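Local structure of PlaB phospholipase (Legionella pneumophila, 6ZTI) at residues B[126-131]-B[192-197]; B[179-184]-B[249-254]. The protein is a phospholipase of the alpha/beta-hydrolase type and a probable virulence factor, whose activity is controlled by NAD(H)-mediated assembly into tetramers. All coordinates share one frame; numbering follows the deposited sequence.

Contact 1 of 2, residues B[126-131]-B[192-197]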
loop_
_atom_site.group_PDB
_atom_site.type_symbol
_atom_site.label_atom_id
_atom_site.label_comp_id
_atom_site.label_asym_id
_atom_site.label_seq_id
_atom_site.Cartn_x
_atom_site.Cartn_y
_atom_site.Cartn_z
ATOM N N LEU B 126 20.528 -7.926 36.919
ATOM C CA LEU B 126 20.262 -7.448 35.565
ATOM C C LEU B 126 20.690 -5.990 35.520
ATOM O O LEU B 126 20.064 -5.133 36.151
ATOM C CB LEU B 126 18.795 -7.615 35.183
ATOM C CG LEU B 126 18.400 -7.023 33.825
ATOM C CD1 LEU B 126 19.317 -7.540 32.722
ATOM C CD2 LEU B 126 16.951 -7.332 33.497
ATOM N N ILE B 127 21.776 -5.725 34.800
ATOM C CA ILE B 127 22.348 -4.394 34.667
ATOM C C ILE B 127 22.171 -3.992 33.211
ATOM O O ILE B 127 22.892 -4.474 32.335
ATOM C CB ILE B 127 23.821 -4.360 35.090
ATOM C CG1 ILE B 127 23.969 -4.899 36.514
ATOM C CG2 ILE B 127 24.366 -2.931 34.977
ATOM C CD1 ILE B 127 25.410 -5.105 36.960
ATOM N N MET B 128 21.203 -3.118 32.953
ATOM C CA MET B 128 20.856 -2.676 31.607
ATOM C C MET B 128 21.506 -1.331 31.333
ATOM O O MET B 128 21.261 -0.369 32.064
ATOM C CB MET B 128 19.339 -2.559 31.460
ATOM C CG MET B 128 18.620 -3.899 31.387
ATOM S SD MET B 128 16.844 -3.670 31.525
ATOM C CE MET B 128 16.698 -3.448 33.296
ATOM N N LEU B 129 22.323 -1.265 30.278
ATOM C CA LEU B 129 22.978 -0.039 29.847
ATOM C C LEU B 129 22.239 0.527 28.638
ATOM O O LEU B 129 22.116 -0.143 27.603
ATOM C CB LEU B 129 24.447 -0.293 29.500
ATOM C CG LEU B 129 25.288 -1.073 30.517
ATOM C CD1 LEU B 129 26.714 -1.350 30.017
ATOM C CD2 LEU B 129 25.349 -0.330 31.845
ATOM N N ALA B 130 21.748 1.761 28.775
ATOM C CA ALA B 130 20.969 2.455 27.749
ATOM C C ALA B 130 19.992 1.512 27.053
ATOM O O ALA B 130 19.963 1.461 25.817
ATOM C CB ALA B 130 21.892 3.099 26.718
ATOM N N PRO B 131 19.173 0.777 27.805
ATOM C CA PRO B 131 18.223 -0.156 27.181
ATOM C C PRO B 131 17.076 0.564 26.507
ATOM O O PRO B 131 16.555 1.552 27.032
ATOM C CB PRO B 131 17.709 -0.969 28.370
ATOM C CG PRO B 131 17.713 0.044 29.471
ATOM C CD PRO B 131 18.965 0.858 29.261
ATOM N N SER B 192 17.853 -5.582 39.785
ATOM C CA SER B 192 17.787 -5.009 38.453
ATOM C C SER B 192 18.156 -3.530 38.473
ATOM O O SER B 192 17.784 -2.796 39.397
ATOM C CB SER B 192 16.376 -5.189 37.897
ATOM O OG SER B 192 16.344 -4.812 36.539
ATOM N N PHE B 193 18.879 -3.085 37.443
ATOM C CA PHE B 193 19.362 -1.711 37.373
ATOM C C PHE B 193 19.320 -1.213 35.936
ATOM O O PHE B 193 19.573 -1.971 34.993
ATOM C CB PHE B 193 20.817 -1.574 37.873
ATOM C CG PHE B 193 21.122 -2.366 39.107
ATOM C CD1 PHE B 193 21.270 -3.745 39.044
ATOM C CD2 PHE B 193 21.299 -1.732 40.327
ATOM C CE1 PHE B 193 21.556 -4.472 40.178
ATOM C CE2 PHE B 193 21.600 -2.462 41.469
ATOM C CZ PHE B 193 21.726 -3.831 41.394
ATOM N N VAL B 194 19.041 0.080 35.776
ATOM C CA VAL B 194 19.154 0.761 34.492
ATOM C C VAL B 194 20.173 1.877 34.630
ATOM O O VAL B 194 20.071 2.717 35.532
ATOM C CB VAL B 194 17.807 1.315 34.010
ATOM C CG1 VAL B 194 18.025 2.239 32.801
ATOM C CG2 VAL B 194 16.852 0.142 33.673
ATOM N N LEU B 195 21.176 1.863 33.775
ATOM C CA LEU B 195 22.111 2.968 33.677
ATOM C C LEU B 195 22.077 3.503 32.260
ATOM O O LEU B 195 22.022 2.734 31.302
ATOM C CB LEU B 195 23.524 2.522 34.049
ATOM C CG LEU B 195 23.717 1.902 35.438
ATOM C CD1 LEU B 195 25.135 1.349 35.595
ATOM C CD2 LEU B 195 23.457 2.900 36.529
ATOM N N THR B 196 22.078 4.822 32.114
ATOM C CA THR B 196 22.170 5.378 30.773
ATOM C C THR B 196 22.820 6.751 30.847
ATOM O O THR B 196 23.120 7.267 31.928
ATOM C CB THR B 196 20.794 5.445 30.110
ATOM O OG1 THR B 196 20.950 5.680 28.705
ATOM C CG2 THR B 196 20.010 6.535 30.726
ATOM N N GLY B 197 23.066 7.321 29.669
ATOM C CA GLY B 197 23.615 8.650 29.566
ATOM C C GLY B 197 22.727 9.476 28.654
ATOM O O GLY B 197 21.807 8.956 28.018
#
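L195 O is held by two groups of the 126-131 segment. It accepts a hydrogen bond from A130 N at 2.7 Å, and L129 CA lends a C-H...O contact at 3.3 Å. M128 O is gripped in a similar way, by L195 N at 2.8 Å and by a C-H...O contact from V194 CA. The N-H of L195 points almost straight at its acceptor, 172° at the hydrogen. M128 N donates to F193 O, tilted 24° from the carbonyl plane. F193 N donates to L126 O, and the ladder goes on to Y191. These four bonds join two parallel strands, and pairs run from L126 with S192 to L129 with L195.

I127, L129, F193 and L195 share one face of the sheet. I127 CG1 lies 3.9 Å from F193 CD1, while L126 O sits at the edge of the F193 ring, near its plane. The side chains of L129 and L195 lie alongside each other and point the same way, with L129 CD2 meeting L195 CB. Helix 286-296 packs on this face through I291, C294 and L295, and Y303 meets the F193 ring edge-to-face.

L126, M128, S192 and V194 occupy the other face. The M128 chain bends at its last torsion (chi3 -79°). This turns CE over the neighbouring strand, 3.6 Å from V194 CG2 and 3.5 Å from S192 OG. The latter is a buried hydroxyl with no polar partner in the model. Past the strand end, P131 CD rests on V194 CG1, and T196 OG1 meets A130 CB.

All touching residues are buried in the six-stranded parallel sheet of this alpha/beta hydrolase. Side chains meet mostly through carbon groups, without hydrogen bonds between them, so backbone bonds fix the register.

Contact 2 of 2, residues B[179-184]-B[249-254]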
loop_
_atom_site.group_PDB
_atom_site.type_symbol
_atom_site.label_atom_id
_atom_site.label_comp_id
_atom_site.label_asym_id
_atom_site.label_seq_id
_atom_site.Cartn_x
_atom_site.Cartn_y
_atom_site.Cartn_z
ATOM N N SER B 179 3.166 -6.673 30.988
ATOM C CA SER B 179 3.504 -7.818 31.826
ATOM C C SER B 179 4.393 -7.395 32.990
ATOM O O SER B 179 4.175 -7.812 34.133
ATOM C CB SER B 179 4.201 -8.895 30.993
ATOM O OG SER B 179 4.350 -10.100 31.728
ATOM N N TRP B 180 5.392 -6.548 32.723
ATOM C CA TRP B 180 6.384 -6.239 33.745
ATOM C C TRP B 180 5.818 -5.377 34.855
ATOM O O TRP B 180 6.467 -5.244 35.899
ATOM C CB TRP B 180 7.615 -5.585 33.110
ATOM C CG TRP B 180 8.685 -6.599 32.841
ATOM C CD1 TRP B 180 8.681 -7.548 31.862
ATOM C CD2 TRP B 180 9.902 -6.792 33.582
ATOM N NE1 TRP B 180 9.818 -8.309 31.939
ATOM C CE2 TRP B 180 10.580 -7.874 32.992
ATOM C CE3 TRP B 180 10.478 -6.158 34.686
ATOM C CZ2 TRP B 180 11.810 -8.331 33.461
ATOM C CZ3 TRP B 180 11.710 -6.612 35.153
ATOM C CH2 TRP B 180 12.358 -7.685 34.544
ATOM N N LEU B 181 4.619 -4.812 34.673
ATOM C CA LEU B 181 3.955 -4.127 35.776
ATOM C C LEU B 181 3.792 -5.032 36.993
ATOM O O LEU B 181 3.806 -4.546 38.130
ATOM C CB LEU B 181 2.592 -3.597 35.324
ATOM C CG LEU B 181 2.707 -2.427 34.350
ATOM C CD1 LEU B 181 1.431 -2.222 33.594
ATOM C CD2 LEU B 181 3.085 -1.140 35.093
ATOM N N ASP B 182 3.646 -6.338 36.787
ATOM C CA ASP B 182 3.397 -7.277 37.875
ATOM C C ASP B 182 4.670 -7.837 38.508
ATOM O O ASP B 182 4.578 -8.609 39.468
ATOM C CB ASP B 182 2.537 -8.443 37.368
ATOM C CG ASP B 182 1.237 -7.978 36.753
ATOM O OD1 ASP B 182 0.557 -7.134 37.376
ATOM O OD2 ASP B 182 0.905 -8.444 35.641
ATOM N N TYR B 183 5.845 -7.485 38.002
ATOM C CA TYR B 183 7.085 -8.047 38.522
ATOM C C TYR B 183 7.480 -7.389 39.843
ATOM O O TYR B 183 7.265 -6.189 40.056
ATOM C CB TYR B 183 8.221 -7.845 37.525
ATOM C CG TYR B 183 8.276 -8.814 36.355
ATOM C CD1 TYR B 183 7.169 -9.050 35.552
ATOM C CD2 TYR B 183 9.466 -9.473 36.042
ATOM C CE1 TYR B 183 7.244 -9.923 34.464
ATOM C CE2 TYR B 183 9.550 -10.332 34.967
ATOM C CZ TYR B 183 8.442 -10.553 34.190
ATOM O OH TYR B 183 8.557 -11.411 33.142
ATOM N N ASP B 184 8.087 -8.186 40.730
ATOM C CA ASP B 184 8.811 -7.671 41.901
ATOM C C ASP B 184 10.138 -8.415 41.939
ATOM O O ASP B 184 10.288 -9.424 42.633
ATOM C CB ASP B 184 8.047 -7.828 43.200
ATOM C CG ASP B 184 8.578 -6.897 44.299
ATOM O OD1 ASP B 184 9.743 -6.454 44.206
ATOM O OD2 ASP B 184 7.841 -6.595 45.260
ATOM N N LYS B 249 -7.676 4.399 36.348
ATOM C CA LYS B 249 -6.937 3.468 37.182
ATOM C C LYS B 249 -5.480 3.562 36.778
ATOM O O LYS B 249 -5.171 3.468 35.591
ATOM C CB LYS B 249 -7.429 2.029 37.016
ATOM C CG LYS B 249 -6.436 0.985 37.551
ATOM C CD LYS B 249 -7.142 -0.305 37.937
ATOM C CE LYS B 249 -6.149 -1.404 38.297
ATOM N NZ LYS B 249 -6.773 -2.761 38.247
ATOM N N MET B 250 -4.590 3.745 37.748
ATOM C CA MET B 250 -3.166 3.837 37.469
ATOM C C MET B 250 -2.441 2.731 38.213
ATOM O O MET B 250 -2.714 2.477 39.390
ATOM C CB MET B 250 -2.608 5.203 37.861
ATOM C CG MET B 250 -1.129 5.379 37.529
ATOM S SD MET B 250 -0.514 7.028 37.915
ATOM C CE MET B 250 -1.008 7.928 36.458
ATOM N N THR B 251 -1.538 2.063 37.513
ATOM C CA THR B 251 -0.690 1.043 38.105
ATOM C C THR B 251 0.747 1.379 37.751
ATOM O O THR B 251 1.034 1.929 36.683
ATOM C CB THR B 251 -1.051 -0.371 37.628
ATOM O OG1 THR B 251 -0.902 -0.457 36.213
ATOM C CG2 THR B 251 -2.491 -0.714 37.990
ATOM N N ARG B 252 1.646 1.079 38.671
ATOM C CA ARG B 252 3.039 1.454 38.529
ATOM C C ARG B 252 3.930 0.250 38.797
ATOM O O ARG B 252 3.602 -0.620 39.610
ATOM C CB ARG B 252 3.364 2.609 39.488
ATOM C CG ARG B 252 4.589 3.348 39.140
ATOM C CD ARG B 252 4.774 4.557 40.016
ATOM N NE ARG B 252 6.163 4.982 39.973
ATOM C CZ ARG B 252 6.689 5.762 39.038
ATOM N NH1 ARG B 252 5.945 6.244 38.054
ATOM N NH2 ARG B 252 7.975 6.072 39.101
ATOM N N THR B 253 5.061 0.202 38.099
ATOM C CA THR B 253 6.051 -0.826 38.356
ATOM C C THR B 253 6.646 -0.635 39.746
ATOM O O THR B 253 6.574 0.445 40.332
ATOM C CB THR B 253 7.175 -0.765 37.325
ATOM O OG1 THR B 253 7.727 0.559 37.315
ATOM C CG2 THR B 253 6.675 -1.089 35.948
ATOM N N GLN B 254 7.257 -1.695 40.264
ATOM C CA GLN B 254 8.009 -1.583 41.495
ATOM C C GLN B 254 9.243 -0.723 41.251
ATOM O O GLN B 254 9.720 -0.624 40.122
ATOM C CB GLN B 254 8.413 -2.964 41.997
ATOM C CG GLN B 254 7.232 -3.817 42.414
ATOM C CD GLN B 254 6.484 -3.218 43.584
ATOM O OE1 GLN B 254 5.290 -2.915 43.493
ATOM N NE2 GLN B 254 7.187 -3.038 44.690
HETATM O O HOH W 1 7.187 -4.115 38.509
HETATM O O HOH W 2 3.734 -3.057 40.624
HETATM O O HOH W 3 10.414 -4.081 45.295
#
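L181 CG stands anti to the carbonyl carbon (chi1 -70°), and the extended second torsion carries both methyls to the 249-254 segment. CD2 meets T253 CG2 at 3.7 Å, and CD1 lies beside T251 OG1. The leucine crosses each threonine side chain at about a right angle. Q254 is bent at chi2 (-63°), which folds its chain back beside D184. Its CG comes 3.3 Å from Y183 O and also faces the D184 carboxylate. The amide and carboxylate planes are 37° apart.

No direct hydrogen bond crosses the contact. Water does the polar work instead. One water accepts from Q254 N at 3.0 Å and lies within bonding distance of two carbonyls, W180 O and Y183 O, the latter at 2.6 Å. A second water lies within bonding distance of L181 O and R252 O, 2.6 Å from R252 O. A third donates to D184 OD1 at 2.7 Å and takes only a weak bond from Q254 NE2. D184 OD1 also accepts from A187 N, so this carboxylate oxygen has two partners.

The chain at 180-183 forms a type I beta turn, closed by a bond from Y183 N to W180 O. Within the turn the rings of W180 and Y183 lie over each other, with Y183 CE2 3.3 Å above the indole plane and offset toward its rim. Y183 OH is hydrogen-bonded to D111, and R107 makes a cation-pi contact with W180; both partners belong to helix 102-114.

T253 OG1 is hydrogen-bonded to M228 O and Y230 N. L232 of strand 231-238 touches both L181 and T251. The contact joins the turn at 180-183, which rests on helix 102-114, to the end of strand 245-252 of the mixed sheet.

How the contacts relate
The centres of the two contacts lie 18 Å apart, and their nearest atoms are about 5 Å apart without touching. Along the chain the segments alternate: 126-131, 179-184, 192-197, then 249-254. Contact 1 lies within the six-stranded parallel sheet. Contact 2 lies where the turn at 180-183 meets strand 245-252 of the mixed sheet. Helix 171-180 is followed directly by strand 191-197, so a short connection leads from one contact to the other. Helix 102-114 touches both, through L126 and P131 in contact 1 and W180 and Y183 in contact 2. Contact 1 joins neighbouring strands of the parallel sheet, and contact 2 connects that part of the fold to the mixed sheet; both lie away from the dinucleotide sites.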